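PDB 3ON9: tumour necrosis factor receptor from Ectromelia virus, which probably blunts host immune defence by binding tumour necrosis factor and chemokines outside the cell, the chain here being its C-terminal, chemokine-binding SECRET domain. Local coordinates for residues A[103-106]-A[107-111]; A[73-76]-A[77-81]. All blocks are in the same frame, centred on the assembly; numbering follows the deposited sequence.

Interactions 1 and 2 are two loops at the same end of the SECRET domain beta-sandwich, their centres about 13 Å apart. Residues 73-81 lead into strand 82-89 and residues 103-111 into strand 110-116, and these two strands run parallel as neighbours in the mixed sheet. The two stretches meet near the entry to those strands: Ser110 N lies 2.9 Å from Cys81 O, a probable hydrogen bond, and beside it Pro108 CB packs on Gln80 OE1 at 3.8 Å. Beyond this junction their partners diverge. Interaction 1 leans on Tyr129 and Asp140 of the five-stranded sheet, whereas interaction 2 is tied to residues 46-48, including the disulfide Cys47-Cys81.

Interaction 1. Residues A[103-106]-A[107-111]; sequences KVYL and MPHSE
Glu111 OE1 is gripped twice, by His109 ND1 at 2.8 Å and by the OH of Tyr129, whose ring also stacks on that of His109, while the other carboxylate oxygen, OE2, lies 4.4 Å from Tyr105 CE2. The histidine meets OE1 on the syn side, with the oxygen somewhat tilted from the imidazole plane and an N-H...O angle of 145°. The other ring nitrogen, NE2, is hydrogen-bonded to Asp140, whose carboxylate also accepts from the backbone N atoms of Leu106 and Met107. Histidine suits this place because its two nitrogens can serve two carboxylates at once, and such surroundings would probably favour its protonated form. CG of His109 sits between the backbone N and the carbonyl carbon (chi1 43°), which brings the imidazole back toward Tyr105, four residues earlier. Here the chain, having left edge strand 95-97, bends into strand 110-116 of the SECRET beta-sandwich. Tyr105 meets the histidine with CB and the near end of its ring: CG lies 3.9 Å from His109 CE1 and CB 4.0 Å from His109 NE2. The two rings are oblique, their planes at 55°, and Tyr105 OH is hydrogen-bonded to Thr102 OG1.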
loop_
_atom_site.group_PDB
_atom_site.type_symbol
_atom_site.label_atom_id
_atom_site.label_comp_id
_atom_site.label_asym_id
_atom_site.label_seq_id
_atom_site.Cartn_x
_atom_site.Cartn_y
_atom_site.Cartn_z
ATOM N N LYS A 103 10.328 13.970 0.315
ATOM C CA LYS A 103 10.329 13.927 -1.151
ATOM C C LYS A 103 11.702 13.707 -1.777
ATOM O O LYS A 103 11.852 13.769 -3.002
ATOM C CB LYS A 103 9.664 15.173 -1.744
ATOM C CG LYS A 103 10.292 16.506 -1.367
ATOM C CD LYS A 103 9.666 17.576 -2.246
ATOM C CE LYS A 103 10.321 18.928 -2.082
ATOM N NZ LYS A 103 9.704 19.883 -3.039
ATOM N N VAL A 104 12.695 13.419 -0.942
ATOM C CA VAL A 104 14.039 13.118 -1.423
ATOM C C VAL A 104 14.314 11.616 -1.335
ATOM O O VAL A 104 14.318 11.037 -0.245
ATOM C CB VAL A 104 15.107 13.880 -0.618
ATOM C CG1 VAL A 104 16.510 13.500 -1.098
ATOM C CG2 VAL A 104 14.877 15.377 -0.730
ATOM N N TYR A 105 14.536 10.989 -2.489
ATOM C CA TYR A 105 14.670 9.530 -2.563
ATOM C C TYR A 105 15.942 9.121 -3.292
ATOM O O TYR A 105 16.544 9.923 -4.014
ATOM C CB TYR A 105 13.421 8.909 -3.213
ATOM C CG TYR A 105 12.203 9.182 -2.366
ATOM C CD1 TYR A 105 12.063 8.572 -1.133
ATOM C CD2 TYR A 105 11.235 10.102 -2.761
ATOM C CE1 TYR A 105 10.984 8.844 -0.317
ATOM C CE2 TYR A 105 10.143 10.382 -1.950
ATOM C CZ TYR A 105 10.027 9.748 -0.732
ATOM O OH TYR A 105 8.952 9.997 0.099
ATOM N N LEU A 106 16.361 7.879 -3.085
ATOM C CA LEU A 106 17.601 7.396 -3.672
ATOM C C LEU A 106 17.373 6.742 -5.029
ATOM O O LEU A 106 18.285 6.702 -5.857
ATOM C CB LEU A 106 18.283 6.403 -2.733
ATOM C CG LEU A 106 18.656 6.981 -1.364
ATOM C CD1 LEU A 106 19.123 5.888 -0.414
ATOM C CD2 LEU A 106 19.719 8.053 -1.528
ATOM N N MET A 107 16.157 6.241 -5.262
ATOM C CA MET A 107 15.864 5.488 -6.480
ATOM C C MET A 107 14.698 6.129 -7.219
ATOM O O MET A 107 13.866 6.792 -6.604
ATOM C CB MET A 107 15.531 4.032 -6.134
ATOM C CG MET A 107 16.730 3.238 -5.657
ATOM S SD MET A 107 16.281 1.720 -4.802
ATOM C CE MET A 107 15.577 2.341 -3.274
ATOM N N PRO A 108 14.654 5.966 -8.546
ATOM C CA PRO A 108 13.579 6.507 -9.387
ATOM C C PRO A 108 12.257 5.767 -9.209
ATOM O O PRO A 108 12.212 4.546 -9.338
ATOM C CB PRO A 108 14.097 6.276 -10.818
ATOM C CG PRO A 108 15.551 6.019 -10.676
ATOM C CD PRO A 108 15.718 5.349 -9.353
ATOM N N HIS A 109 11.206 6.523 -8.917
ATOM C CA HIS A 109 9.839 6.017 -8.875
ATOM C C HIS A 109 8.922 7.207 -8.602
ATOM O O HIS A 109 9.371 8.235 -8.100
ATOM C CB HIS A 109 9.690 4.952 -7.780
ATOM C CG HIS A 109 10.377 5.316 -6.504
ATOM N ND1 HIS A 109 9.847 6.226 -5.610
ATOM C CD2 HIS A 109 11.570 4.936 -5.992
ATOM C CE1 HIS A 109 10.679 6.376 -4.596
ATOM N NE2 HIS A 109 11.742 5.614 -4.808
ATOM N N SER A 110 7.646 7.079 -8.955
ATOM C CA SER A 110 6.675 8.138 -8.685
ATOM C C SER A 110 5.507 7.471 -7.998
ATOM O O SER A 110 5.213 6.307 -8.280
ATOM C CB SER A 110 6.188 8.769 -9.990
ATOM O OG SER A 110 7.273 9.150 -10.816
ATOM N N GLU A 111 4.848 8.182 -7.099
ATOM C CA GLU A 111 3.686 7.602 -6.444
ATOM C C GLU A 111 2.632 8.648 -6.095
ATOM O O GLU A 111 2.945 9.824 -5.875
ATOM C CB GLU A 111 4.095 6.747 -5.232
ATOM C CG GLU A 111 5.057 7.370 -4.248
ATOM C CD GLU A 111 6.485 7.526 -4.768
ATOM O OE1 GLU A 111 7.064 6.587 -5.371
ATOM O OE2 GLU A 111 7.032 8.614 -4.562
#

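Interaction 2. Residues A[73-76]-A[77-81]; sequences VHQD and LTTQC
Asp76 and Thr78 meet in a type I beta turn running from Asp76 to Thr79, on which an Asx turn is superimposed, in the loop that leads into strand 82-89 of the beta-sandwich. The backbone bond closing the turn goes from Thr79 N to Asp76 O, 3.1 Å. Two side-chain bonds reinforce it: Asp76 OD1 accepts from Thr78 N at 3.0 Å, which makes the Asx turn, and from Thr78 OG1 at 2.8 Å. Both donors come from the same face of the carboxylate, well above its plane, and the short aspartate arm and the threonine hydroxyl suit this chelate. Hydrogen bonds from the side-chain amide of Gln75 form a third group. With CG of Gln75 opposite the backbone N (chi1 175°) and the chain bent at chi2, NE2 reaches Asp76 O and Thr79 O, each at 3.2 Å; at Asp76 O it lies across the carbonyl plane from Thr79 N. Beyond the two segments, Asp46 O takes hydrogen bonds from Gln75 NE2 and Thr79 OG1, and Gln75 OE1 accepts from Thr48 N, so a buried glutamine has both polar atoms satisfied. Van der Waals contacts are few, and they set carbon against oxygen: Thr79 CG2 lies against Asp76 OD2, and CB of Cys81, disulfide-bonded to Cys47, rests 3.8 Å from Gln75 OE1.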
loop_
_atom_site.group_PDB
_atom_site.type_symbol
_atom_site.label_atom_id
_atom_site.label_comp_id
_atom_site.label_asym_id
_atom_site.label_seq_id
_atom_site.Cartn_x
_atom_site.Cartn_y
_atom_site.Cartn_z
ATOM N N VAL A 73 13.329 -9.887 -9.327
ATOM C CA VAL A 73 13.590 -9.148 -10.563
ATOM C C VAL A 73 13.781 -7.666 -10.280
ATOM O O VAL A 73 12.955 -7.053 -9.608
ATOM C CB VAL A 73 12.427 -9.294 -11.568
ATOM C CG1 VAL A 73 12.785 -8.614 -12.887
ATOM C CG2 VAL A 73 12.076 -10.777 -11.775
ATOM N N HIS A 74 14.875 -7.089 -10.780
ATOM C CA HIS A 74 15.148 -5.672 -10.568
ATOM C C HIS A 74 14.387 -4.783 -11.540
ATOM O O HIS A 74 14.158 -5.160 -12.704
ATOM C CB HIS A 74 16.650 -5.372 -10.673
ATOM C CG HIS A 74 17.464 -5.947 -9.557
ATOM N ND1 HIS A 74 17.814 -5.219 -8.441
ATOM C CD2 HIS A 74 17.991 -7.182 -9.386
ATOM C CE1 HIS A 74 18.516 -5.986 -7.623
ATOM N NE2 HIS A 74 18.641 -7.179 -8.177
ATOM N N GLN A 75 14.016 -3.596 -11.065
ATOM C CA GLN A 75 13.368 -2.590 -11.898
ATOM C C GLN A 75 14.207 -2.248 -13.138
ATOM O O GLN A 75 15.422 -2.004 -13.049
ATOM C CB GLN A 75 13.111 -1.319 -11.072
ATOM C CG GLN A 75 12.534 -0.146 -11.868
ATOM C CD GLN A 75 11.117 -0.400 -12.376
ATOM O OE1 GLN A 75 10.314 -1.078 -11.726
ATOM N NE2 GLN A 75 10.804 0.162 -13.537
ATOM N N ASP A 76 13.540 -2.222 -14.285
ATOM C CA ASP A 76 14.124 -1.783 -15.552
ATOM C C ASP A 76 14.433 -0.294 -15.446
ATOM O O ASP A 76 13.529 0.507 -15.265
ATOM C CB ASP A 76 13.088 -2.037 -16.658
ATOM C CG ASP A 76 13.639 -1.822 -18.051
ATOM O OD1 ASP A 76 14.686 -1.160 -18.179
ATOM O OD2 ASP A 76 13.005 -2.316 -19.013
ATOM N N LEU A 77 15.699 0.097 -15.547
ATOM C CA LEU A 77 16.013 1.513 -15.376
ATOM C C LEU A 77 15.551 2.365 -16.558
ATOM O O LEU A 77 15.613 3.591 -16.502
ATOM C CB LEU A 77 17.497 1.731 -15.062
ATOM C CG LEU A 77 17.898 1.238 -13.667
ATOM C CD1 LEU A 77 19.400 1.336 -13.445
ATOM C CD2 LEU A 77 17.136 2.001 -12.581
ATOM N N THR A 78 15.080 1.719 -17.619
ATOM C CA THR A 78 14.566 2.452 -18.777
ATOM C C THR A 78 13.051 2.685 -18.717
ATOM O O THR A 78 12.491 3.327 -19.598
ATOM C CB THR A 78 14.945 1.767 -20.126
ATOM O OG1 THR A 78 14.156 0.588 -20.313
ATOM C CG2 THR A 78 16.423 1.388 -20.138
ATOM N N THR A 79 12.390 2.166 -17.683
ATOM C CA THR A 79 10.970 2.459 -17.466
ATOM C C THR A 79 10.776 3.070 -16.079
ATOM O O THR A 79 11.550 2.800 -15.157
ATOM C CB THR A 79 10.049 1.214 -17.657
ATOM O OG1 THR A 79 10.173 0.321 -16.542
ATOM C CG2 THR A 79 10.408 0.478 -18.926
ATOM N N GLN A 80 9.752 3.905 -15.944
ATOM C CA GLN A 80 9.550 4.672 -14.719
ATOM C C GLN A 80 8.369 4.126 -13.921
ATOM O O GLN A 80 7.223 4.285 -14.315
ATOM C CB GLN A 80 9.336 6.154 -15.042
ATOM C CG GLN A 80 10.497 6.830 -15.776
ATOM C CD GLN A 80 11.813 6.785 -15.002
ATOM O OE1 GLN A 80 11.875 7.161 -13.827
ATOM N NE2 GLN A 80 12.871 6.328 -15.665
ATOM N N CYS A 81 8.664 3.462 -12.808
ATOM C CA CYS A 81 7.639 2.827 -11.987
ATOM C C CYS A 81 6.679 3.870 -11.411
ATOM O O CYS A 81 7.109 4.874 -10.838
ATOM C CB CYS A 81 8.314 2.042 -10.863
ATOM S SG CYS A 81 7.191 1.305 -9.639
#